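15-O-acetyltransferase (Fusarium sporotrichioides, PDB 3FOT) transfers an acetyl group to the 15-oxygen of trichothecene intermediates during the biosynthesis of mycotoxins such as T-2 toxin. Local coordinates at residues P277-H282 against N490-D495. Residues are numbered along the deposited sequence; the frame is centred on the assembly and turned at random. Where two conformers were deposited one is given.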
ATOM      1  N   PRO A 277      -6.540   9.940 -10.812  1.00 17.24           N
ATOM      2  CA  PRO A 277      -5.220   9.470 -10.373  1.00 17.32           C
ATOM      3  C   PRO A 277      -4.445   8.903 -11.539  1.00 17.37           C
ATOM      4  O   PRO A 277      -5.025   8.223 -12.410  1.00 17.15           O
ATOM      5  CB  PRO A 277      -5.550   8.365  -9.349  1.00 17.39           C
ATOM      6  CG  PRO A 277      -6.899   7.892  -9.726  1.00 18.25           C
ATOM      7  CD  PRO A 277      -7.630   9.099 -10.278  1.00 17.51           C
ATOM      8  N   ARG A 278      -3.145   9.186 -11.578  1.00 16.99           N
ATOM      9  CA  ARG A 278      -2.305   8.661 -12.627  1.00 17.30           C
ATOM     10  C   ARG A 278      -1.009   8.185 -12.023  1.00 16.80           C
ATOM     11  O   ARG A 278      -0.705   8.494 -10.875  1.00 17.51           O
ATOM     12  CB  ARG A 278      -2.007   9.707 -13.697  1.00 17.46           C
ATOM     13  CG  ARG A 278      -3.219  10.267 -14.419  1.00 18.96           C
ATOM     14  CD  ARG A 278      -3.994   9.205 -15.183  1.00 21.60           C
ATOM     15  NE  ARG A 278      -5.025   9.801 -16.027  1.00 23.96           N
ATOM     16  CZ  ARG A 278      -5.835   9.113 -16.835  1.00 25.68           C
ATOM     17  NH1 ARG A 278      -5.753   7.794 -16.913  1.00 25.02           N
ATOM     18  NH2 ARG A 278      -6.733   9.752 -17.575  1.00 26.35           N
ATOM     19  N   CYS A 279      -0.247   7.425 -12.788  1.00 17.44           N
ATOM     20  CA  CYS A 279       0.987   6.820 -12.298  0.50 17.41           C
ATOM     21  C   CYS A 279       2.119   6.931 -13.329  1.00 17.55           C
ATOM     22  O   CYS A 279       1.864   6.761 -14.502  1.00 17.53           O
ATOM     23  CB  CYS A 279       0.701   5.349 -11.976  0.50 18.24           C
ATOM     24  SG  CYS A 279       1.981   4.504 -11.062  0.50 18.87           S
ATOM     25  N   VAL A 280       3.352   7.176 -12.883  1.00 16.36           N
ATOM     26  CA  VAL A 280       4.527   7.089 -13.744  1.00 15.87           C
ATOM     27  C   VAL A 280       5.465   6.122 -13.051  1.00 15.31           C
ATOM     28  O   VAL A 280       5.732   6.268 -11.862  1.00 15.47           O
ATOM     29  CB  VAL A 280       5.216   8.456 -13.957  1.00 15.64           C
ATOM     30  CG1 VAL A 280       6.467   8.269 -14.820  1.00 18.07           C
ATOM     31  CG2 VAL A 280       4.271   9.422 -14.639  1.00 15.86           C
ATOM     32  N   ILE A 281       5.949   5.117 -13.787  1.00 15.32           N
ATOM     33  CA  ILE A 281       6.760   4.043 -13.198  1.00 14.90           C
ATOM     34  C   ILE A 281       8.152   3.998 -13.835  1.00 14.94           C
ATOM     35  O   ILE A 281       8.292   4.117 -15.052  1.00 16.46           O
ATOM     36  CB  ILE A 281       6.075   2.662 -13.426  1.00 15.01           C
ATOM     37  CG1 ILE A 281       4.753   2.566 -12.654  1.00 13.82           C
ATOM     38  CG2 ILE A 281       7.018   1.541 -13.042  1.00 15.94           C
ATOM     39  CD1 ILE A 281       3.906   1.354 -12.987  1.00 15.83           C
ATOM     40  N   HIS A 282       9.185   3.825 -13.017  1.00 14.73           N
ATOM     41  CA  HIS A 282      10.530   3.576 -13.539  1.00 14.41           C
ATOM     42  C   HIS A 282      11.046   2.334 -12.853  1.00 14.24           C
ATOM     43  O   HIS A 282      11.251   2.332 -11.652  1.00 13.37           O
ATOM     44  CB  HIS A 282      11.487   4.733 -13.273  1.00 14.81           C
ATOM     45  CG  HIS A 282      12.818   4.546 -13.919  1.00 16.30           C
ATOM     46  ND1 HIS A 282      13.792   3.731 -13.388  1.00 18.01           N
ATOM     47  CD2 HIS A 282      13.313   5.014 -15.090  1.00 19.48           C
ATOM     48  CE1 HIS A 282      14.839   3.712 -14.197  1.00 16.90           C
ATOM     49  NE2 HIS A 282      14.580   4.491 -15.231  1.00 21.80           N
ATOM     50  N   ASN A 490       7.617   4.317  -8.338  1.00 13.03           N
ATOM     51  CA  ASN A 490       6.334   4.738  -8.899  0.50 13.20           C
ATOM     52  C   ASN A 490       5.980   6.113  -8.315  1.00 13.05           C
ATOM     53  O   ASN A 490       6.127   6.300  -7.105  1.00 12.95           O
ATOM     54  CB  ASN A 490       5.280   3.709  -8.490  0.50 13.52           C
ATOM     55  CG  ASN A 490       4.007   3.760  -9.340  0.50 15.48           C
ATOM     56  OD1 ASN A 490       3.722   4.737 -10.036  0.50 16.87           O
ATOM     57  ND2 ASN A 490       3.227   2.684  -9.267  0.50 17.61           N
ATOM     58  N   ILE A 491       5.544   7.035  -9.148  1.00 12.36           N
ATOM     59  CA  ILE A 491       4.995   8.269  -8.626  1.00 12.25           C
ATOM     60  C   ILE A 491       3.530   8.304  -9.005  1.00 12.03           C
ATOM     61  O   ILE A 491       3.166   8.230 -10.188  1.00 12.49           O
ATOM     62  CB  ILE A 491       5.686   9.533  -9.153  1.00 12.59           C
ATOM     63  CG1 ILE A 491       7.192   9.495  -8.884  1.00 10.93           C
ATOM     64  CG2 ILE A 491       5.047  10.783  -8.488  1.00 11.76           C
ATOM     65  CD1 ILE A 491       7.939  10.810  -9.271  1.00 12.37           C
ATOM     66  N   ILE A 492       2.684   8.391  -7.987  1.00 12.22           N
ATOM     67  CA  ILE A 492       1.263   8.541  -8.233  1.00 12.88           C
ATOM     68  C   ILE A 492       0.916  10.002  -7.989  1.00 12.53           C
ATOM     69  O   ILE A 492       1.446  10.635  -7.063  1.00 12.88           O
ATOM     70  CB  ILE A 492       0.410   7.623  -7.346  1.00 13.35           C
ATOM     71  CG1 ILE A 492       0.864   6.172  -7.466  1.00 16.90           C
ATOM     72  CG2 ILE A 492      -1.042   7.684  -7.741  1.00 14.96           C
ATOM     73  CD1 ILE A 492       1.606   5.712  -6.284  1.00 22.95           C
ATOM     74  N   TYR A 493       0.077  10.529  -8.861  1.00 12.34           N
ATOM     75  CA  TYR A 493      -0.266  11.933  -8.807  1.00 12.94           C
ATOM     76  C   TYR A 493      -1.665  12.070  -9.323  1.00 13.14           C
ATOM     77  O   TYR A 493      -2.224  11.117  -9.887  1.00 13.85           O
ATOM     78  CB  TYR A 493       0.720  12.753  -9.625  1.00 13.13           C
ATOM     79  CG  TYR A 493       0.679  12.546 -11.114  1.00 11.93           C
ATOM     80  CD1 TYR A 493       0.093  13.499 -11.943  1.00 14.58           C
ATOM     81  CD2 TYR A 493       1.251  11.412 -11.710  1.00 14.22           C
ATOM     82  CE1 TYR A 493       0.063  13.330 -13.302  1.00 14.48           C
ATOM     83  CE2 TYR A 493       1.233  11.246 -13.073  1.00 13.71           C
ATOM     84  CZ  TYR A 493       0.639  12.213 -13.864  1.00 15.33           C
ATOM     85  OH  TYR A 493       0.600  12.055 -15.233  1.00 17.12           O
ATOM     86  N   ASN A 494      -2.255  13.231  -9.093  1.00 13.51           N
ATOM     87  CA  ASN A 494      -3.543  13.515  -9.677  1.00 14.09           C
ATOM     88  C   ASN A 494      -3.332  14.400 -10.892  1.00 14.71           C
ATOM     89  O   ASN A 494      -2.633  15.408 -10.796  1.00 13.87           O
ATOM     90  CB  ASN A 494      -4.440  14.184  -8.656  1.00 14.58           C
ATOM     91  CG  ASN A 494      -5.867  14.181  -9.094  1.00 15.20           C
ATOM     92  OD1 ASN A 494      -6.283  15.059  -9.848  1.00 18.08           O
ATOM     93  ND2 ASN A 494      -6.608  13.146  -8.695  1.00 15.02           N
ATOM     94  N   ASP A 495      -3.938  14.037 -12.028  1.00 15.12           N
ATOM     95  CA  ASP A 495      -3.638  14.742 -13.281  1.00 16.31           C
ATOM     96  C   ASP A 495      -4.262  16.124 -13.449  1.00 16.50           C
ATOM     97  O   ASP A 495      -4.018  16.783 -14.467  1.00 15.99           O
ATOM     98  CB  ASP A 495      -3.833  13.868 -14.527  1.00 17.64           C
ATOM     99  CG  ASP A 495      -5.293  13.604 -14.862  1.00 20.80           C
ATOM    100  OD1 ASP A 495      -6.199  14.158 -14.216  1.00 23.72           O
ATOM    101  OD2 ASP A 495      -5.541  12.825 -15.814  1.00 25.67           O
TER
HETATM  102  O   HOH W   1      -7.640  12.690 -17.326  1.00 39.70           O
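Arg278 and Tyr493 face each other as a hydrogen-bonded pair where strand 277-283, an outermost strand of a four-stranded mixed sheet of this BAHD-superfamily acetyltransferase, runs antiparallel to strand 486-494. Their backbones are joined twice: Arg278 N gives a hydrogen bond of 2.7 Å to Tyr493 O, and Tyr493 N returns one to Arg278 O. Val280 and Ile491 repeat the exchange two residues on, and the residues of these two pairs share one face of the sheet, the face where helix 500-516 touches Val280 and Tyr493.

The example illustrates how one side chain can serve two neighbours. With CG set between the backbone N and the carbonyl carbon (chi1 68°), the Tyr493 ring leans across to strand 277-283. Arg278 CB lies over one ring face, displaced toward the rim, in a CH-pi contact 4.0 Å from the centroid, while Val280 CG2 approaches Tyr493 CE2 obliquely at 3.9 Å. Beyond CB the arginine chain bends at its second torsion, and its guanidinium meets Asp495, just past the strand end, in a salt bridge. A second acid, Glu143 of helix 134-147, pairs with NH1, and Asp495 OD1 is itself held by the backbone N of Leu276.

On the other face, Ile492 CG2 lies 3.3 Å from Arg278 O. The Arg278-Asp495 bridge is nearly straight at NE (174°), yet the guanidinium and carboxylate planes stand 57° apart: NE, 3.1 Å from Asp495 OD2, meets that oxygen from above the carboxylate plane, and one water links the same oxygen to Arg278 NH2.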